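Side-chain contacts in importin subunit beta-1 (Saccharomyces cerevisiae, PDB 5OWU), which carries proteins into the nucleus together with importin alpha, which recognises the classical nuclear localization signal of the cargo: residues Q82-Q87 with A123-P128; N494-L499 with D533-T538; N515-A520 with A566-E571. One frame throughout, in Å; residues are numbered along the deposited sequence.

Contact 1. Residues Q82-Q87 with A123-P128; sequences QRWITQ and ADIELP
Trp84 and Glu126 meet through a buried hydrogen bond: the indole NE1 of Trp84 gives its hydrogen to OE2 of Glu126 at 2.8 Å, with an N-H...O angle of 163°. The acceptor lies in the plane of the indole, at its edge, and is approached on the anti side of the carboxylate, whose plane is turned 54° from the ring. Beside this bond the contact is greasy. CG2 of Ile125 comes obliquely to CD1 of Trp84 at 3.7 Å, while CD1 of Ile125 lies 4.0 Å from CB of Trp84. CG2 of Ile125 also reaches Ile85 CG1 at 4.1 Å, the two isoleucines running past each other in opposite senses.

The indole is swung out toward helix 109-126 because CG of Trp84 stands anti to the backbone N (chi1 173°). Around this shell, Lys97 forms a salt bridge with OE1 of Glu126, and Lys93 makes a cation-pi contact with Trp84. A phenylalanine in place of Trp84 would probably leave OE2 of Glu126 without its indole donor.

The contact thus ties the end of helix 74-87 to that of helix 109-126 in HEAT 3. With one oxygen on an indole N-H and the other on a lysine, the buried carboxylate of Glu126 is probably kept ionised.

Contact 2. Residues N494-L499 with D533-T538; sequences NFYPAL and DTVAET
Neighbouring HEAT repeats pack here at the starts of their first helices: Tyr496 and Pro497 open helix 496-507 of HEAT 12, and Val535 and Thr538 stand at the head of helix 536-553 of HEAT 13. The backbones come close, with the CA atoms of Pro497 and Thr538 only 5.7 Å apart.

Tyr496 does most of the work. Its side chain crosses that of Val535 at about a right angle, and the two methyls of the valine divide the contact between them. CG1 of Val535 sits against CB of Tyr496 at 3.7 Å; CG2 comes obliquely to the ring, 3.6 Å from CD2. The chi1 of Tyr496 is an unusual -119°, away from the staggered positions, and sends the ring across to helix 516-530, where its hydroxyl OH is hydrogen-bonded to the carbonyl O of Met527. The phenol is thereby held at its far end as well as along its flank, with Tyr530 and Val481 also touching it.

The ring of Pro497 packs on the methyl of Thr538, CG of Pro497 to CG2 of Thr538 at 3.7 Å, and the same methyl lies equally near Pro497 CA. Val535 occupies the N-cap position of its helix, and its carbonyl O accepts from Thr538 OG1 at 2.9 Å, in the carbonyl plane and on a lone pair. That bond fixes the rotation of the threonine: with OG1 turned back to its own helix, chi1 73°, the hydroxyl oxygen lies in the plane of the Tyr496 ring, at its edge, 3.3 Å from CD2.

Contact 3. Residues N515-A520 with A566-E571; sequences NARASA and AQSLQE
Arg517 reaches from helix 516-530 of HEAT 12 toward Ser568 on helix 563-586 of HEAT 13, so this contact lies between successive repeats of the superhelix and is bridged largely by water. The guanidinium presents its edge, not a face, to the serine: NH2 of Arg517 is 3.2 Å from Ser568 OG, which lies near the guanidinium plane. Two waters bridge the same two residues. One, in the plane of the guanidinium, accepts from Arg517 NH2 at 2.9 Å and donates to the backbone carbonyl O of Ser568 at 2.8 Å. The second accepts from NH2 and is hydrogen-bonded to Ser568 OG at 2.9 Å. The single terminal nitrogen of Arg517 thus serves both the side chain and the main chain of the serine through water.

The arginine chain leaves its helix with CG anti to the backbone N (chi1 -178°), runs out extended, then bends at chi3 (66°), which brings NH2 up to the facing helix. Its other terminal nitrogen, NH1, is hydrogen-bonded to the carbonyl O of Arg509, and so the flat group is held from two sides, between the loop before its own helix and the next repeat. Leu572 also touches the arginine side chain.

One turn further along helix 563-586, Glu571 bends at chi2 and lays its carboxylate by Ala518. This is a loose apposition rather than a bond: OE2 of Glu571 has its polar partner in ND2 of Asn575, and it stands 4.0 Å from Ala518 CB.

In the fold
From the N terminus, contact 1 closes first: helix 90-104 lies between its segments, which tie helix 74-87 to helix 109-126. Contacts 2 and 3 come much later, in series with it and on the opposite side of the chain's centre; the centres of contacts 1 and 2 are about 69 Å apart. Contacts 2 and 3 cross along the chain: 494-499 opens, 515-520 follows, 533-538 closes contact 2, and 566-571 closes contact 3. Both join HEAT 12 to HEAT 13, contact 2 through helices 496-507 and 536-553, contact 3 through helices 516-530 and 563-586. Their centres lie about 25 Å apart, so the two repeats are held together in two separate places.

Contact 1. Residues Q82-Q87 with A123-P128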
loop_
_atom_site.group_PDB
_atom_site.type_symbol
_atom_site.label_atom_id
_atom_site.label_comp_id
_atom_site.label_asym_id
_atom_site.label_seq_id
_atom_site.Cartn_x
_atom_site.Cartn_y
_atom_site.Cartn_z
ATOM N N GLN A 82 4.911 30.349 -8.102
ATOM C CA GLN A 82 4.532 31.711 -8.460
ATOM C C GLN A 82 5.143 32.741 -7.512
ATOM O O GLN A 82 5.486 33.852 -7.941
ATOM C CB GLN A 82 3.011 31.850 -8.487
ATOM C CG GLN A 82 2.553 33.270 -8.827
ATOM C CD GLN A 82 1.063 33.378 -9.063
ATOM O OE1 GLN A 82 0.408 32.410 -9.448
ATOM N NE2 GLN A 82 0.517 34.566 -8.829
ATOM N N ARG A 83 5.280 32.404 -6.227
ATOM C CA ARG A 83 5.917 33.336 -5.298
ATOM C C ARG A 83 7.386 33.554 -5.652
ATOM O O ARG A 83 7.873 34.687 -5.622
ATOM C CB ARG A 83 5.786 32.842 -3.857
ATOM C CG ARG A 83 6.528 33.745 -2.869
ATOM C CD ARG A 83 6.267 33.384 -1.431
ATOM N NE ARG A 83 6.695 32.028 -1.109
ATOM C CZ ARG A 83 6.673 31.524 0.120
ATOM N NH1 ARG A 83 6.258 32.273 1.128
ATOM N NH2 ARG A 83 7.070 30.278 0.346
ATOM N N TRP A 84 8.118 32.485 -5.963
ATOM C CA TRP A 84 9.490 32.653 -6.434
ATOM C C TRP A 84 9.534 33.522 -7.683
ATOM O O TRP A 84 10.350 34.449 -7.789
ATOM C CB TRP A 84 10.121 31.288 -6.718
ATOM C CG TRP A 84 11.466 31.380 -7.373
ATOM C CD1 TRP A 84 11.735 31.263 -8.702
ATOM C CD2 TRP A 84 12.724 31.621 -6.731
ATOM N NE1 TRP A 84 13.079 31.407 -8.930
ATOM C CE2 TRP A 84 13.711 31.628 -7.738
ATOM C CE3 TRP A 84 13.112 31.825 -5.405
ATOM C CZ2 TRP A 84 15.063 31.825 -7.460
ATOM C CZ3 TRP A 84 14.453 32.027 -5.130
ATOM C CH2 TRP A 84 15.413 32.025 -6.152
ATOM N N ILE A 85 8.648 33.247 -8.637
ATOM C CA ILE A 85 8.712 33.926 -9.925
ATOM C C ILE A 85 8.415 35.415 -9.780
ATOM O O ILE A 85 9.105 36.252 -10.378
ATOM C CB ILE A 85 7.761 33.241 -10.923
ATOM C CG1 ILE A 85 8.329 31.862 -11.284
ATOM C CG2 ILE A 85 7.557 34.105 -12.168
ATOM C CD1 ILE A 85 7.370 30.964 -12.005
ATOM N N THR A 86 7.395 35.776 -8.993
ATOM C CA THR A 86 6.945 37.166 -8.938
ATOM C C THR A 86 7.492 37.965 -7.756
ATOM O O THR A 86 7.685 39.173 -7.888
ATOM C CB THR A 86 5.411 37.243 -8.900
ATOM O OG1 THR A 86 4.913 36.631 -7.706
ATOM C CG2 THR A 86 4.807 36.556 -10.111
ATOM N N GLN A 87 7.756 37.345 -6.613
ATOM C CA GLN A 87 8.121 38.095 -5.413
ATOM C C GLN A 87 9.619 38.179 -5.151
ATOM O O GLN A 87 10.044 39.035 -4.374
ATOM C CB GLN A 87 7.438 37.488 -4.183
ATOM C CG GLN A 87 5.917 37.434 -4.313
ATOM C CD GLN A 87 5.316 38.793 -4.644
ATOM O OE1 GLN A 87 5.492 39.758 -3.903
ATOM N NE2 GLN A 87 4.614 38.875 -5.770
ATOM N N ALA A 123 15.662 24.891 -9.544
ATOM C CA ALA A 123 15.623 24.344 -10.897
ATOM C C ALA A 123 14.248 23.787 -11.221
ATOM O O ALA A 123 13.743 23.974 -12.330
ATOM C CB ALA A 123 16.682 23.248 -11.059
ATOM N N ASP A 124 13.638 23.079 -10.270
ATOM C CA ASP A 124 12.308 22.540 -10.500
ATOM C C ASP A 124 11.311 23.647 -10.784
ATOM O O ASP A 124 10.325 23.420 -11.493
ATOM C CB ASP A 124 11.853 21.713 -9.301
ATOM C CG ASP A 124 12.457 20.314 -9.295
ATOM O OD1 ASP A 124 13.017 19.903 -10.325
ATOM O OD2 ASP A 124 12.370 19.626 -8.263
ATOM N N ILE A 125 11.541 24.848 -10.251
ATOM C CA ILE A 125 10.668 25.959 -10.623
ATOM C C ILE A 125 11.042 26.528 -11.989
ATOM O O ILE A 125 10.176 26.754 -12.837
ATOM C CB ILE A 125 10.700 27.051 -9.545
ATOM C CG1 ILE A 125 10.039 26.539 -8.269
ATOM C CG2 ILE A 125 9.975 28.312 -10.044
ATOM C CD1 ILE A 125 10.445 27.308 -7.029
ATOM N N GLU A 126 12.326 26.785 -12.226
ATOM C CA GLU A 126 12.725 27.622 -13.352
ATOM C C GLU A 126 12.889 26.861 -14.668
ATOM O O GLU A 126 12.502 27.375 -15.722
ATOM C CB GLU A 126 14.023 28.350 -13.017
ATOM C CG GLU A 126 13.872 29.346 -11.847
ATOM C CD GLU A 126 14.895 30.463 -11.892
ATOM O OE1 GLU A 126 15.869 30.360 -12.669
ATOM O OE2 GLU A 126 14.724 31.453 -11.148
ATOM N N LEU A 127 13.470 25.664 -14.651
ATOM C CA LEU A 127 13.722 24.962 -15.907
ATOM C C LEU A 127 12.452 24.750 -16.718
ATOM O O LEU A 127 12.489 24.971 -17.942
ATOM C CB LEU A 127 14.426 23.622 -15.640
ATOM C CG LEU A 127 15.849 23.684 -15.077
ATOM C CD1 LEU A 127 16.387 22.282 -14.845
ATOM C CD2 LEU A 127 16.780 24.451 -15.989
ATOM N N PRO A 128 11.322 24.346 -16.133
ATOM C CA PRO A 128 10.083 24.256 -16.926
ATOM C C PRO A 128 9.656 25.578 -17.544
ATOM O O PRO A 128 8.868 25.574 -18.497
ATOM C CB PRO A 128 9.051 23.755 -15.906
ATOM C CG PRO A 128 9.858 23.103 -14.835
ATOM C CD PRO A 128 11.132 23.874 -14.752
#

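Contact 2. Residues N494-L499 with D533-T538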
loop_
_atom_site.group_PDB
_atom_site.type_symbol
_atom_site.label_atom_id
_atom_site.label_comp_id
_atom_site.label_asym_id
_atom_site.label_seq_id
_atom_site.Cartn_x
_atom_site.Cartn_y
_atom_site.Cartn_z
ATOM N N ASN A 494 -17.190 -31.396 9.793
ATOM C CA ASN A 494 -16.984 -32.597 10.598
ATOM C C ASN A 494 -15.805 -32.450 11.552
ATOM O O ASN A 494 -15.745 -33.162 12.561
ATOM C CB ASN A 494 -16.764 -33.813 9.696
ATOM C CG ASN A 494 -17.989 -34.162 8.875
ATOM O OD1 ASN A 494 -19.121 -34.077 9.356
ATOM N ND2 ASN A 494 -17.770 -34.561 7.629
ATOM N N PHE A 495 -14.880 -31.535 11.266
ATOM C CA PHE A 495 -13.700 -31.325 12.090
ATOM C C PHE A 495 -13.792 -30.070 12.942
ATOM O O PHE A 495 -12.830 -29.751 13.648
ATOM C CB PHE A 495 -12.448 -31.256 11.206
ATOM C CG PHE A 495 -12.236 -32.488 10.372
ATOM C CD1 PHE A 495 -11.564 -33.589 10.887
ATOM C CD2 PHE A 495 -12.723 -32.547 9.079
ATOM C CE1 PHE A 495 -11.376 -34.727 10.116
ATOM C CE2 PHE A 495 -12.538 -33.678 8.306
ATOM C CZ PHE A 495 -11.868 -34.770 8.829
ATOM N N TYR A 496 -14.920 -29.357 12.900
ATOM C CA TYR A 496 -15.022 -28.104 13.649
ATOM C C TYR A 496 -14.726 -28.284 15.132
ATOM O O TYR A 496 -13.892 -27.534 15.669
ATOM C CB TYR A 496 -16.407 -27.483 13.431
ATOM C CG TYR A 496 -16.372 -26.112 12.786
ATOM C CD1 TYR A 496 -15.890 -25.944 11.497
ATOM C CD2 TYR A 496 -16.829 -24.993 13.462
ATOM C CE1 TYR A 496 -15.864 -24.705 10.899
ATOM C CE2 TYR A 496 -16.806 -23.737 12.871
ATOM C CZ TYR A 496 -16.321 -23.600 11.593
ATOM O OH TYR A 496 -16.295 -22.356 11.001
ATOM N N PRO A 497 -15.336 -29.240 15.846
ATOM C CA PRO A 497 -15.030 -29.393 17.279
ATOM C C PRO A 497 -13.538 -29.542 17.539
ATOM O O PRO A 497 -12.940 -28.737 18.266
ATOM C CB PRO A 497 -15.813 -30.654 17.675
ATOM C CG PRO A 497 -16.939 -30.717 16.683
ATOM C CD PRO A 497 -16.368 -30.189 15.392
ATOM N N ALA A 498 -12.917 -30.533 16.897
ATOM C CA ALA A 498 -11.489 -30.759 17.093
ATOM C C ALA A 498 -10.688 -29.496 16.794
ATOM O O ALA A 498 -9.917 -29.017 17.636
ATOM C CB ALA A 498 -11.024 -31.920 16.214
ATOM N N LEU A 499 -10.883 -28.921 15.607
ATOM C CA LEU A 499 -10.176 -27.692 15.267
ATOM C C LEU A 499 -10.373 -26.635 16.350
ATOM O O LEU A 499 -9.400 -26.073 16.872
ATOM C CB LEU A 499 -10.644 -27.178 13.898
ATOM C CG LEU A 499 -10.176 -28.024 12.714
ATOM C CD1 LEU A 499 -10.918 -27.652 11.449
ATOM C CD2 LEU A 499 -8.692 -27.859 12.512
ATOM N N ASP A 533 -25.281 -23.807 11.575
ATOM C CA ASP A 533 -26.107 -24.303 12.668
ATOM C C ASP A 533 -25.674 -25.700 13.095
ATOM O O ASP A 533 -25.759 -26.040 14.280
ATOM C CB ASP A 533 -27.580 -24.292 12.261
ATOM C CG ASP A 533 -28.150 -22.880 12.176
ATOM O OD1 ASP A 533 -27.736 -22.010 12.980
ATOM O OD2 ASP A 533 -29.009 -22.641 11.305
ATOM N N THR A 534 -25.168 -26.503 12.154
ATOM C CA THR A 534 -24.749 -27.863 12.471
ATOM C C THR A 534 -23.620 -27.895 13.491
ATOM O O THR A 534 -23.426 -28.926 14.142
ATOM C CB THR A 534 -24.315 -28.596 11.195
ATOM O OG1 THR A 534 -25.389 -28.588 10.244
ATOM C CG2 THR A 534 -23.946 -30.043 11.491
ATOM N N VAL A 535 -22.872 -26.800 13.645
ATOM C CA VAL A 535 -21.774 -26.764 14.606
ATOM C C VAL A 535 -22.071 -25.705 15.658
ATOM O O VAL A 535 -21.151 -25.125 16.248
ATOM C CB VAL A 535 -20.418 -26.509 13.916
ATOM C CG1 VAL A 535 -20.059 -27.675 12.983
ATOM C CG2 VAL A 535 -20.429 -25.205 13.145
ATOM N N ALA A 536 -23.359 -25.464 15.918
ATOM C CA ALA A 536 -23.734 -24.477 16.929
ATOM C C ALA A 536 -22.964 -24.690 18.230
ATOM O O ALA A 536 -22.457 -23.731 18.825
ATOM C CB ALA A 536 -25.240 -24.534 17.183
ATOM N N GLU A 537 -22.832 -25.945 18.670
ATOM C CA GLU A 537 -22.162 -26.197 19.941
ATOM C C GLU A 537 -20.753 -25.617 19.947
ATOM O O GLU A 537 -20.345 -24.985 20.930
ATOM C CB GLU A 537 -22.130 -27.696 20.249
ATOM C CG GLU A 537 -21.824 -27.997 21.718
ATOM C CD GLU A 537 -21.921 -29.474 22.065
ATOM O OE1 GLU A 537 -21.095 -30.266 21.561
ATOM O OE2 GLU A 537 -22.829 -29.844 22.843
ATOM N N THR A 538 -19.995 -25.788 18.854
ATOM C CA THR A 538 -18.631 -25.267 18.859
ATOM C C THR A 538 -18.640 -23.749 18.934
ATOM O O THR A 538 -17.791 -23.152 19.607
ATOM C CB THR A 538 -17.842 -25.731 17.627
ATOM O OG1 THR A 538 -18.292 -25.028 16.459
ATOM C CG2 THR A 538 -17.998 -27.216 17.427
#

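Contact 3. Residues N515-A520 with A566-E571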
loop_
_atom_site.group_PDB
_atom_site.type_symbol
_atom_site.label_atom_id
_atom_site.label_comp_id
_atom_site.label_asym_id
_atom_site.label_seq_id
_atom_site.Cartn_x
_atom_site.Cartn_y
_atom_site.Cartn_z
ATOM N N ASN A 515 3.979 -14.896 17.548
ATOM C CA ASN A 515 2.598 -14.579 17.202
ATOM C C ASN A 515 1.687 -15.801 17.221
ATOM O O ASN A 515 0.581 -15.754 16.672
ATOM C CB ASN A 515 2.522 -13.885 15.841
ATOM C CG ASN A 515 1.458 -12.816 15.801
ATOM O OD1 ASN A 515 1.374 -11.983 16.704
ATOM N ND2 ASN A 515 0.627 -12.837 14.763
ATOM N N ALA A 516 2.099 -16.882 17.897
ATOM C CA ALA A 516 1.288 -18.098 17.889
ATOM C C ALA A 516 -0.056 -17.911 18.592
ATOM O O ALA A 516 -1.055 -18.506 18.177
ATOM C CB ALA A 516 2.068 -19.247 18.527
ATOM N N ARG A 517 -0.113 -17.105 19.651
ATOM C CA ARG A 517 -1.376 -16.950 20.368
ATOM C C ARG A 517 -2.343 -16.050 19.602
ATOM O O ARG A 517 -3.506 -16.414 19.381
ATOM C CB ARG A 517 -1.104 -16.407 21.776
ATOM C CG ARG A 517 -2.345 -16.243 22.639
ATOM C CD ARG A 517 -1.961 -15.908 24.079
ATOM N NE ARG A 517 -1.319 -14.601 24.202
ATOM C CZ ARG A 517 -0.657 -14.189 25.281
ATOM N NH1 ARG A 517 -0.531 -14.986 26.330
ATOM N NH2 ARG A 517 -0.114 -12.977 25.317
ATOM N N ALA A 518 -1.870 -14.882 19.161
ATOM C CA ALA A 518 -2.709 -13.992 18.361
ATOM C C ALA A 518 -3.227 -14.685 17.106
ATOM O O ALA A 518 -4.411 -14.558 16.757
ATOM C CB ALA A 518 -1.922 -12.735 17.985
ATOM N N SER A 519 -2.357 -15.430 16.416
ATOM C CA SER A 519 -2.791 -16.162 15.233
ATOM C C SER A 519 -3.921 -17.120 15.576
ATOM O O SER A 519 -4.905 -17.227 14.829
ATOM C CB SER A 519 -1.608 -16.910 14.617
ATOM O OG SER A 519 -0.640 -15.983 14.155
ATOM N N ALA A 520 -3.823 -17.795 16.727
ATOM C CA ALA A 520 -4.901 -18.698 17.112
ATOM C C ALA A 520 -6.195 -17.925 17.296
ATOM O O ALA A 520 -7.256 -18.345 16.814
ATOM C CB ALA A 520 -4.536 -19.452 18.389
ATOM N N ALA A 566 3.252 -5.595 29.800
ATOM C CA ALA A 566 2.013 -4.841 29.655
ATOM C C ALA A 566 1.552 -4.811 28.206
ATOM O O ALA A 566 0.359 -4.963 27.931
ATOM C CB ALA A 566 2.204 -3.425 30.189
ATOM N N GLN A 567 2.481 -4.613 27.265
ATOM C CA GLN A 567 2.124 -4.658 25.849
ATOM C C GLN A 567 1.569 -6.023 25.472
ATOM O O GLN A 567 0.610 -6.124 24.695
ATOM C CB GLN A 567 3.343 -4.329 24.983
ATOM C CG GLN A 567 3.845 -2.904 25.139
ATOM C CD GLN A 567 5.167 -2.662 24.428
ATOM O OE1 GLN A 567 5.947 -3.590 24.206
ATOM N NE2 GLN A 567 5.424 -1.409 24.068
ATOM N N SER A 568 2.165 -7.090 26.007
ATOM C CA SER A 568 1.669 -8.432 25.718
ATOM C C SER A 568 0.245 -8.600 26.230
ATOM O O SER A 568 -0.641 -9.077 25.507
ATOM C CB SER A 568 2.605 -9.471 26.337
ATOM O OG SER A 568 2.094 -10.777 26.168
ATOM N N LEU A 569 -0.000 -8.187 27.474
ATOM C CA LEU A 569 -1.348 -8.261 28.024
ATOM C C LEU A 569 -2.334 -7.460 27.179
ATOM O O LEU A 569 -3.447 -7.926 26.903
ATOM C CB LEU A 569 -1.345 -7.763 29.471
ATOM C CG LEU A 569 -2.702 -7.741 30.174
ATOM C CD1 LEU A 569 -3.282 -9.148 30.292
ATOM C CD2 LEU A 569 -2.571 -7.093 31.543
ATOM N N GLN A 570 -1.951 -6.250 26.764
ATOM C CA GLN A 570 -2.848 -5.423 25.961
ATOM C C GLN A 570 -3.178 -6.094 24.628
ATOM O O GLN A 570 -4.342 -6.123 24.208
ATOM C CB GLN A 570 -2.224 -4.045 25.740
ATOM C CG GLN A 570 -2.434 -3.103 26.922
ATOM C CD GLN A 570 -1.290 -2.120 27.129
ATOM O OE1 GLN A 570 -0.381 -2.024 26.304
ATOM N NE2 GLN A 570 -1.337 -1.379 28.233
ATOM N N GLU A 571 -2.163 -6.636 23.946
ATOM C CA GLU A 571 -2.409 -7.343 22.686
ATOM C C GLU A 571 -3.320 -8.546 22.898
ATOM O O GLU A 571 -4.204 -8.812 22.077
ATOM C CB GLU A 571 -1.082 -7.777 22.058
ATOM C CG GLU A 571 -1.194 -8.749 20.866
ATOM C CD GLU A 571 -1.784 -8.104 19.620
ATOM O OE1 GLU A 571 -2.038 -6.880 19.644
ATOM O OE2 GLU A 571 -1.994 -8.824 18.616
HETATM O O HOH W 1 0.056 -10.803 23.390
HETATM O O HOH W 2 0.374 -12.073 28.092
#